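Local coordinates for flavin prenyltransferase UbiX (Aquifex aeolicus, PDB 2EJB), which probably transfers a dimethylallyl group from dimethylallyl phosphate to FMN, making the prenylated flavin cofactor used by the UbiD decarboxylase, at residues L6-A11 and R37-V42; S12-G17 and V87-T92; G17-Q22 and M165-V170; V122-E127 and V147-S152. One frame throughout, in Å; residues are numbered along the deposited sequence.

Contact 1 (L6-A11 and R37-V42); sequences LCITGA and RNAKVV
Ile8, the last residue of strand 3-8, meets Ala39 of helix 37-45 at the C-terminal edge of the parallel sheet, the edge where Rossmann-like flavoproteins hold their nucleotide. Its CG2 branch, anti to the backbone N, lies 4.1 Å from Ala39 CB, while the carbonyl Ile8 O comes nearer to the same methyl, at 3.4 Å. Thr9 turns its side chain from the helix, and its OG1 is hydrogen-bonded to Ser91 N and sits very close to Pro89 O, a bond too short in the model to be sure of; what it offers the helix is its carbonyl, with Thr9 O 3.5 Å from Ala39 CB. One small methyl thus meets two successive peptide oxygens. Ser36, just ahead of the helix, uses its OG to bond Ala39 N and, weakly, Ile8 O. At Gly10 the backbones come together: Gly10 CA is 3.5 Å from Asn38 CB and 3.6 Å from Ala39 N. A CB here would point toward the helix and collide with Asn38 CB, consistent with the glycine. Gly10, Ala11 and Ser36 are predicted to bind FMN. Ala11 directs its methyl away from the helix; its carbonyl does the touching, Ala11 O lying 3.7 Å from Val42 CG1.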
# COMPACT_ATOMS: atom_id res chain seq x y z
N LEU A 6 -12.73 -16.41 -5.25
CA LEU A 6 -11.71 -15.90 -4.35
C LEU A 6 -10.47 -16.76 -4.39
O LEU A 6 -10.51 -17.97 -4.16
CB LEU A 6 -12.25 -15.85 -2.91
CG LEU A 6 -11.28 -15.45 -1.78
CD1 LEU A 6 -10.66 -14.07 -2.06
CD2 LEU A 6 -12.02 -15.43 -0.46
N CYS A 7 -9.35 -16.12 -4.71
CA CYS A 7 -8.06 -16.79 -4.79
C CYS A 7 -7.15 -16.20 -3.73
O CYS A 7 -7.05 -14.97 -3.61
CB CYS A 7 -7.43 -16.59 -6.17
SG CYS A 7 -8.45 -17.13 -7.56
N ILE A 8 -6.50 -17.06 -2.96
CA ILE A 8 -5.59 -16.61 -1.91
C ILE A 8 -4.19 -17.10 -2.25
O ILE A 8 -3.93 -18.30 -2.28
CB ILE A 8 -6.04 -17.15 -0.54
CG1 ILE A 8 -7.52 -16.80 -0.33
CG2 ILE A 8 -5.19 -16.56 0.58
CD1 ILE A 8 -8.08 -17.24 1.01
N THR A 9 -3.29 -16.15 -2.51
CA THR A 9 -1.92 -16.49 -2.87
C THR A 9 -0.96 -16.39 -1.70
O THR A 9 -1.32 -15.90 -0.62
CB THR A 9 -1.40 -15.57 -4.00
OG1 THR A 9 -1.36 -14.22 -3.54
CG2 THR A 9 -2.32 -15.67 -5.21
N GLY A 10 0.26 -16.86 -1.92
CA GLY A 10 1.28 -16.84 -0.88
C GLY A 10 1.99 -15.51 -0.76
O GLY A 10 3.00 -15.26 -1.42
N ALA A 11 1.44 -14.65 0.10
CA ALA A 11 2.01 -13.33 0.35
C ALA A 11 1.65 -12.95 1.78
O ALA A 11 0.62 -13.38 2.30
CB ALA A 11 1.42 -12.32 -0.64
N ARG A 37 -0.46 -23.26 -2.28
CA ARG A 37 0.28 -23.98 -1.25
C ARG A 37 1.02 -22.91 -0.46
O ARG A 37 1.08 -22.94 0.77
CB ARG A 37 1.29 -24.94 -1.89
CG ARG A 37 2.47 -24.22 -2.51
CD ARG A 37 3.23 -25.04 -3.54
NE ARG A 37 4.07 -24.15 -4.34
CZ ARG A 37 4.30 -24.29 -5.64
NH1 ARG A 37 3.77 -25.30 -6.31
NH2 ARG A 37 5.06 -23.41 -6.27
N ASN A 38 1.58 -21.96 -1.21
CA ASN A 38 2.32 -20.85 -0.63
C ASN A 38 1.49 -20.14 0.42
O ASN A 38 2.01 -19.67 1.42
CB ASN A 38 2.76 -19.87 -1.73
CG ASN A 38 4.24 -19.98 -2.06
OD1 ASN A 38 4.63 -20.61 -3.05
ND2 ASN A 38 5.07 -19.38 -1.22
N ALA A 39 0.18 -20.08 0.19
CA ALA A 39 -0.73 -19.41 1.12
C ALA A 39 -0.96 -20.24 2.38
O ALA A 39 -1.09 -19.69 3.48
CB ALA A 39 -2.06 -19.13 0.43
N LYS A 40 -0.99 -21.55 2.23
CA LYS A 40 -1.21 -22.43 3.37
C LYS A 40 -0.14 -22.23 4.44
O LYS A 40 -0.44 -22.00 5.61
CB LYS A 40 -1.22 -23.90 2.92
CG LYS A 40 -2.28 -24.24 1.87
CD LYS A 40 -2.86 -25.62 2.13
CE LYS A 40 -3.92 -26.02 1.11
NZ LYS A 40 -4.55 -27.32 1.50
N VAL A 41 1.13 -22.29 4.02
CA VAL A 41 2.24 -22.12 4.95
C VAL A 41 2.20 -20.75 5.63
O VAL A 41 2.32 -20.66 6.86
CB VAL A 41 3.59 -22.29 4.23
CG1 VAL A 41 3.68 -23.69 3.64
CG2 VAL A 41 3.74 -21.25 3.14
N VAL A 42 2.01 -19.70 4.84
CA VAL A 42 1.96 -18.34 5.34
C VAL A 42 0.97 -18.12 6.50
O VAL A 42 1.33 -17.54 7.52
CB VAL A 42 1.61 -17.34 4.21
CG1 VAL A 42 1.58 -15.91 4.76
CG2 VAL A 42 2.63 -17.45 3.10

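Contact 2 (S12-G17 and V87-T92); sequences SGVIYG and VVPCST
The cis-proline corner at Val88 and Pro89, near the C-terminal end of strand 82-90, packs against the first turn of helix 14-26. Pro89 meets the start of that turn through CD and CG: CD approaches Val14 CA at 3.6 Å, CG lies 3.8 Å from Gly13 O, and the Val14 and Pro89 side chains cross obliquely. Gly13 O is already engaged by Tyr16 N at 2.9 Å, and the backbone angles of Gly13 (phi 116°) are themselves a reason for glycine. In this Rossmann-like flavoprotein fold the loop leading into the helix and the end of the strand both carry predicted FMN-binding residues, among them Ser12 and Ser91. Replacing Pro89 by an alanine removes CG and CD, and would probably open a gap beneath Val14 and lose the preference for the cis peptide that sets Val88 O. That oxygen forms a CA-H...O contact with Gly17 CA at 3.2 Å, a position where any CB would collide with it. Tyr16 touches the strand through its stem, CB lying 3.8 Å from Val88 CG1; with CG anti to its carbonyl carbon (chi1 -72°), the ring leads away to Ile166 and Val169 of helix 162-176.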
# COMPACT_ATOMS: atom_id res chain seq x y z
N SER A 12 2.49 -12.14 2.41
CA SER A 12 2.23 -11.72 3.78
C SER A 12 0.93 -10.94 3.80
O SER A 12 0.77 -9.97 3.05
CB SER A 12 3.37 -10.84 4.30
OG SER A 12 3.14 -10.44 5.64
N GLY A 13 -0.00 -11.37 4.63
CA GLY A 13 -1.29 -10.70 4.72
C GLY A 13 -2.40 -11.63 4.28
O GLY A 13 -3.48 -11.18 3.90
N VAL A 14 -2.13 -12.93 4.31
CA VAL A 14 -3.13 -13.91 3.91
C VAL A 14 -4.38 -13.75 4.77
O VAL A 14 -5.46 -14.21 4.40
CB VAL A 14 -2.61 -15.36 4.06
CG1 VAL A 14 -1.70 -15.71 2.89
CG2 VAL A 14 -1.85 -15.52 5.37
N ILE A 15 -4.23 -13.08 5.91
CA ILE A 15 -5.34 -12.85 6.82
C ILE A 15 -6.45 -12.03 6.16
O ILE A 15 -7.64 -12.26 6.42
CB ILE A 15 -4.87 -12.12 8.11
CG1 ILE A 15 -6.01 -12.03 9.12
CG2 ILE A 15 -4.35 -10.73 7.76
CD1 ILE A 15 -6.42 -13.37 9.70
N TYR A 16 -6.07 -11.09 5.30
CA TYR A 16 -7.05 -10.26 4.59
C TYR A 16 -7.98 -11.16 3.78
O TYR A 16 -9.19 -10.93 3.73
CB TYR A 16 -6.34 -9.29 3.63
CG TYR A 16 -5.61 -8.16 4.32
CD1 TYR A 16 -6.30 -7.18 5.02
CD2 TYR A 16 -4.22 -8.06 4.24
CE1 TYR A 16 -5.64 -6.12 5.64
CE2 TYR A 16 -3.54 -7.00 4.86
CZ TYR A 16 -4.26 -6.04 5.55
OH TYR A 16 -3.60 -5.01 6.17
N GLY A 17 -7.41 -12.19 3.17
CA GLY A 17 -8.21 -13.11 2.36
C GLY A 17 -9.14 -13.98 3.18
O GLY A 17 -10.22 -14.36 2.73
N VAL A 87 -8.41 -11.74 -5.70
CA VAL A 87 -7.11 -12.38 -5.55
C VAL A 87 -6.57 -11.63 -4.34
O VAL A 87 -5.88 -10.61 -4.47
CB VAL A 87 -6.20 -12.17 -6.79
CG1 VAL A 87 -4.84 -12.80 -6.54
CG2 VAL A 87 -6.84 -12.79 -8.02
N VAL A 88 -6.93 -12.14 -3.17
CA VAL A 88 -6.57 -11.54 -1.89
C VAL A 88 -5.97 -12.52 -0.90
O VAL A 88 -6.64 -13.44 -0.42
CB VAL A 88 -7.84 -10.92 -1.24
CG1 VAL A 88 -7.48 -10.27 0.09
CG2 VAL A 88 -8.49 -9.91 -2.19
N PRO A 89 -4.67 -12.37 -0.59
CA PRO A 89 -3.81 -11.31 -1.14
C PRO A 89 -3.20 -11.79 -2.45
O PRO A 89 -3.15 -12.99 -2.71
CB PRO A 89 -2.76 -11.13 -0.06
CG PRO A 89 -2.56 -12.53 0.43
CD PRO A 89 -3.99 -13.06 0.53
N CYS A 90 -2.75 -10.85 -3.27
CA CYS A 90 -2.13 -11.16 -4.55
C CYS A 90 -0.63 -10.91 -4.46
O CYS A 90 -0.20 -9.76 -4.40
CB CYS A 90 -2.74 -10.29 -5.65
SG CYS A 90 -2.02 -10.56 -7.29
N SER A 91 0.16 -11.98 -4.44
CA SER A 91 1.62 -11.87 -4.36
C SER A 91 2.15 -11.14 -5.59
O SER A 91 1.46 -11.07 -6.61
CB SER A 91 2.25 -13.27 -4.28
OG SER A 91 2.05 -14.00 -5.47
N THR A 92 3.36 -10.60 -5.49
CA THR A 92 3.96 -9.89 -6.60
C THR A 92 4.14 -10.82 -7.78
O THR A 92 4.05 -10.41 -8.94
CB THR A 92 5.33 -9.27 -6.22
OG1 THR A 92 6.19 -10.27 -5.66
CG2 THR A 92 5.13 -8.15 -5.20

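Contact 3 (G17-Q22 and M165-V170); sequences GIKLLQ and MINFVV
Lys19 lays the aliphatic start of its side chain across two branched residues of helix 162-176, crossing both at about a right angle: CG is 3.6 Å from Val170 CG2, and CB is 3.8 Å from Ile166 CG2. The chain then bends twice, at chi2 (53°) and chi3 (61°), and this turns its charged end back to its own helix, where NZ donates to Gln22 OE1 at 3.0 Å from somewhat out of the carbonyl plane. The methylenes therefore serve the packing while the amino group is held at the surface of helix 14-26. Asn167 stands beside the bend, its OD1 4.0 Å from Lys19 CG, a van der Waals approach. One turn on from Ile166, Val170 uses its two branches separately: CG2 takes the lysine, and CG1 faces Leu20, lying 3.9 Å from Leu20 CA and 4.1 Å from Leu20 CD1. The two helix segments cross at -65° with axes 9.5 Å apart. Leu20 continues inward to Leu6 of strand 3-8 and to Tyr86 and Val88 of strand 82-90, which sets helix 14-26 against the sheet; Val169 does the same for helix 162-176 on Leu124 of strand 121-125, whereas Met165 and Phe168 pack on the second subunit.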
# COMPACT_ATOMS: atom_id res chain seq x y z
N GLY A 17 -7.41 -12.19 3.17
CA GLY A 17 -8.21 -13.11 2.36
C GLY A 17 -9.14 -13.98 3.18
O GLY A 17 -10.22 -14.36 2.73
N ILE A 18 -8.71 -14.30 4.39
CA ILE A 18 -9.51 -15.12 5.30
C ILE A 18 -10.72 -14.31 5.73
O ILE A 18 -11.86 -14.77 5.65
CB ILE A 18 -8.68 -15.50 6.55
CG1 ILE A 18 -7.53 -16.43 6.15
CG2 ILE A 18 -9.56 -16.16 7.61
CD1 ILE A 18 -8.01 -17.70 5.48
N LYS A 19 -10.47 -13.08 6.18
CA LYS A 19 -11.52 -12.18 6.63
C LYS A 19 -12.53 -11.91 5.52
O LYS A 19 -13.74 -11.90 5.76
CB LYS A 19 -10.92 -10.86 7.11
CG LYS A 19 -11.92 -9.90 7.73
CD LYS A 19 -12.71 -10.58 8.84
CE LYS A 19 -11.80 -11.05 9.97
NZ LYS A 19 -12.55 -11.79 11.02
N LEU A 20 -12.02 -11.68 4.31
CA LEU A 20 -12.89 -11.42 3.17
C LEU A 20 -13.78 -12.63 2.91
O LEU A 20 -14.97 -12.50 2.62
CB LEU A 20 -12.05 -11.11 1.92
CG LEU A 20 -12.82 -10.97 0.61
CD1 LEU A 20 -13.98 -10.00 0.78
CD2 LEU A 20 -11.87 -10.49 -0.50
N LEU A 21 -13.19 -13.81 3.02
CA LEU A 21 -13.92 -15.06 2.81
C LEU A 21 -15.06 -15.18 3.81
O LEU A 21 -16.20 -15.46 3.43
CB LEU A 21 -12.97 -16.25 2.97
CG LEU A 21 -13.62 -17.64 2.99
CD1 LEU A 21 -14.20 -17.96 1.62
CD2 LEU A 21 -12.58 -18.68 3.39
N GLN A 22 -14.76 -14.96 5.08
CA GLN A 22 -15.77 -15.06 6.11
C GLN A 22 -16.92 -14.10 5.85
O GLN A 22 -18.09 -14.48 5.96
CB GLN A 22 -15.15 -14.78 7.48
CG GLN A 22 -14.03 -15.73 7.84
CD GLN A 22 -13.26 -15.29 9.06
OE1 GLN A 22 -12.89 -14.12 9.18
NE2 GLN A 22 -13.00 -16.22 9.97
N MET A 165 -8.03 -2.58 11.25
CA MET A 165 -7.37 -2.26 9.99
C MET A 165 -7.68 -3.32 8.93
O MET A 165 -7.81 -3.00 7.74
CB MET A 165 -5.87 -2.14 10.19
CG MET A 165 -5.48 -0.89 10.99
SD MET A 165 -3.70 -0.60 11.03
CE MET A 165 -3.24 -1.66 12.38
N ILE A 166 -7.81 -4.57 9.36
CA ILE A 166 -8.14 -5.66 8.44
C ILE A 166 -9.54 -5.43 7.87
O ILE A 166 -9.76 -5.59 6.67
CB ILE A 166 -8.12 -7.02 9.16
CG1 ILE A 166 -6.73 -7.29 9.72
CG2 ILE A 166 -8.54 -8.12 8.20
CD1 ILE A 166 -6.63 -8.57 10.53
N ASN A 167 -10.47 -5.04 8.73
CA ASN A 167 -11.84 -4.79 8.30
C ASN A 167 -11.90 -3.61 7.35
O ASN A 167 -12.72 -3.59 6.43
CB ASN A 167 -12.74 -4.54 9.52
CG ASN A 167 -13.12 -5.82 10.23
OD1 ASN A 167 -12.41 -6.82 10.17
ND2 ASN A 167 -14.25 -5.79 10.92
N PHE A 168 -11.05 -2.62 7.57
CA PHE A 168 -11.01 -1.45 6.69
C PHE A 168 -10.68 -1.90 5.28
O PHE A 168 -11.39 -1.58 4.32
CB PHE A 168 -9.96 -0.44 7.16
CG PHE A 168 -9.71 0.66 6.16
CD1 PHE A 168 -10.58 1.74 6.06
CD2 PHE A 168 -8.65 0.58 5.27
CE1 PHE A 168 -10.40 2.72 5.08
CE2 PHE A 168 -8.46 1.55 4.28
CZ PHE A 168 -9.34 2.63 4.19
N VAL A 169 -9.58 -2.64 5.14
CA VAL A 169 -9.15 -3.12 3.84
C VAL A 169 -10.20 -4.03 3.21
O VAL A 169 -10.49 -3.93 2.02
CB VAL A 169 -7.81 -3.86 3.96
CG1 VAL A 169 -7.37 -4.35 2.59
CG2 VAL A 169 -6.76 -2.93 4.55
N VAL A 170 -10.79 -4.92 4.02
CA VAL A 170 -11.82 -5.83 3.53
C VAL A 170 -13.03 -5.03 3.05
O VAL A 170 -13.66 -5.38 2.05
CB VAL A 170 -12.27 -6.81 4.64
CG1 VAL A 170 -13.39 -7.70 4.12
CG2 VAL A 170 -11.09 -7.67 5.07

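Contact 4 (V122-E127 and V147-S152); sequences VLLVRE and VVVPAS
Leu123 and Val149 join strands 121-125 and 147-150, the two parallel strands of a beta-alpha-beta crossover through helix 132-143. Leu123 N gives a nearly straight bond to Val147 O (2.9 Å, 172°), and Leu123 O receives Val149 N at 2.7 Å; in both, the donor lies close to the C=O axis. Further along, Val125 N reaches Val149 O at 2.8 Å with a more bent geometry (143°), and Val125 O accepts Ala151 N at 2.7 Å. Val149 O also meets Leu124 CA in a 2.9 Å CA-H...O contact. The peptide of Leu124 itself bonds the other way, to Val87 and Cys90 of strand 82-90. Leu124 CG is anti to its backbone N (chi1 -175°), bringing CD1 to 3.7 Å from Val149 CG1 and CG to 4.0 Å from Ala151 CB. With an alanine in place of Leu124, Val149 CG1 and the Ala151 methyl would probably lose the cover that CD1 and CG give them, and a gap would open beneath Val169. Arg126, predicted to bind FMN, sends NH2 to Ser152 O of the second subunit. Helix 162-176 covers the face bearing Val122 and Leu124, helix 132-143 packs on Val148 of the other, and strand 82-90 lies alongside strand 121-125.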
# COMPACT_ATOMS: atom_id res chain seq x y z
N VAL A 122 -10.29 -8.12 -8.96
CA VAL A 122 -9.78 -7.27 -7.88
C VAL A 122 -8.57 -7.89 -7.18
O VAL A 122 -8.63 -9.02 -6.70
CB VAL A 122 -10.89 -6.99 -6.85
CG1 VAL A 122 -10.45 -5.91 -5.88
CG2 VAL A 122 -12.18 -6.58 -7.56
N LEU A 123 -7.48 -7.14 -7.12
CA LEU A 123 -6.24 -7.61 -6.49
C LEU A 123 -5.85 -6.77 -5.28
O LEU A 123 -5.97 -5.55 -5.29
CB LEU A 123 -5.10 -7.59 -7.51
CG LEU A 123 -4.92 -8.66 -8.59
CD1 LEU A 123 -6.24 -9.28 -9.00
CD2 LEU A 123 -4.20 -8.05 -9.80
N LEU A 124 -5.39 -7.45 -4.22
CA LEU A 124 -4.94 -6.74 -3.03
C LEU A 124 -3.44 -6.96 -2.99
O LEU A 124 -2.98 -8.06 -2.72
CB LEU A 124 -5.57 -7.30 -1.74
CG LEU A 124 -5.18 -6.46 -0.51
CD1 LEU A 124 -5.96 -5.15 -0.55
CD2 LEU A 124 -5.48 -7.21 0.79
N VAL A 125 -2.68 -5.91 -3.28
CA VAL A 125 -1.23 -6.01 -3.29
C VAL A 125 -0.63 -5.51 -1.98
O VAL A 125 -1.03 -4.49 -1.44
CB VAL A 125 -0.63 -5.21 -4.47
CG1 VAL A 125 0.88 -5.30 -4.43
CG2 VAL A 125 -1.17 -5.76 -5.80
N ARG A 126 0.35 -6.27 -1.50
CA ARG A 126 1.02 -5.96 -0.25
C ARG A 126 2.52 -6.13 -0.47
O ARG A 126 3.04 -7.24 -0.41
CB ARG A 126 0.51 -6.91 0.84
CG ARG A 126 0.93 -6.60 2.27
CD ARG A 126 2.36 -7.03 2.53
NE ARG A 126 3.21 -5.88 2.79
CZ ARG A 126 4.53 -5.92 2.76
NH1 ARG A 126 5.16 -7.05 2.47
NH2 ARG A 126 5.22 -4.82 3.01
N GLU A 127 3.19 -5.02 -0.76
CA GLU A 127 4.63 -5.03 -1.00
C GLU A 127 5.20 -3.65 -0.67
O GLU A 127 4.49 -2.65 -0.72
CB GLU A 127 4.93 -5.40 -2.46
CG GLU A 127 6.41 -5.36 -2.82
CD GLU A 127 7.23 -6.31 -1.98
OE1 GLU A 127 7.32 -7.51 -2.33
OE2 GLU A 127 7.79 -5.86 -0.95
N VAL A 147 -8.92 -3.89 -10.99
CA VAL A 147 -8.78 -2.94 -9.90
C VAL A 147 -7.70 -3.40 -8.94
O VAL A 147 -7.74 -4.52 -8.43
CB VAL A 147 -10.08 -2.78 -9.10
CG1 VAL A 147 -9.82 -1.93 -7.87
CG2 VAL A 147 -11.15 -2.13 -9.97
N VAL A 148 -6.74 -2.52 -8.69
CA VAL A 148 -5.66 -2.84 -7.78
C VAL A 148 -5.85 -2.11 -6.46
O VAL A 148 -5.93 -0.88 -6.42
CB VAL A 148 -4.29 -2.47 -8.38
CG1 VAL A 148 -3.18 -2.74 -7.36
CG2 VAL A 148 -4.04 -3.30 -9.64
N VAL A 149 -5.91 -2.88 -5.39
CA VAL A 149 -6.08 -2.32 -4.06
C VAL A 149 -4.86 -2.66 -3.22
O VAL A 149 -4.58 -3.83 -2.98
CB VAL A 149 -7.32 -2.91 -3.35
CG1 VAL A 149 -7.55 -2.17 -2.03
CG2 VAL A 149 -8.55 -2.82 -4.25
N PRO A 150 -4.10 -1.64 -2.80
CA PRO A 150 -2.92 -1.93 -1.98
C PRO A 150 -3.40 -2.19 -0.56
O PRO A 150 -4.40 -1.62 -0.14
CB PRO A 150 -2.12 -0.63 -2.07
CG PRO A 150 -3.21 0.39 -2.06
CD PRO A 150 -4.22 -0.19 -3.05
N ALA A 151 -2.73 -3.06 0.17
CA ALA A 151 -3.14 -3.33 1.54
C ALA A 151 -2.59 -2.19 2.39
O ALA A 151 -1.64 -2.37 3.14
CB ALA A 151 -2.60 -4.68 2.01
N SER A 152 -3.19 -1.01 2.25
CA SER A 152 -2.77 0.17 3.00
C SER A 152 -3.92 0.71 3.84
O SER A 152 -4.64 1.62 3.41
CB SER A 152 -2.29 1.27 2.02
OG SER A 152 -1.27 0.79 1.17

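In the fold
From the N terminus, strand 3-8, the loop after it and helix 14-26 open contacts 1, 2 and 3 in turn. Contact 1 closes first, at helix 37-45, once strand 30-35 has been laid down. Contact 2 opens inside that loop and closes beyond it on strand 82-90, so the two cross, meeting at the ends of strands 3-8 and 82-90. Contact 3 starts at Gly17, shared with contact 2, and closes only at helix 162-176, crossing both. Contact 4 opens and closes within this longest loop, in series with contacts 1 and 2. It adds the last two strands, joined to strand 82-90 by backbone bonds such as Val87 N to Val122 O, beneath the helix pair of contact 3.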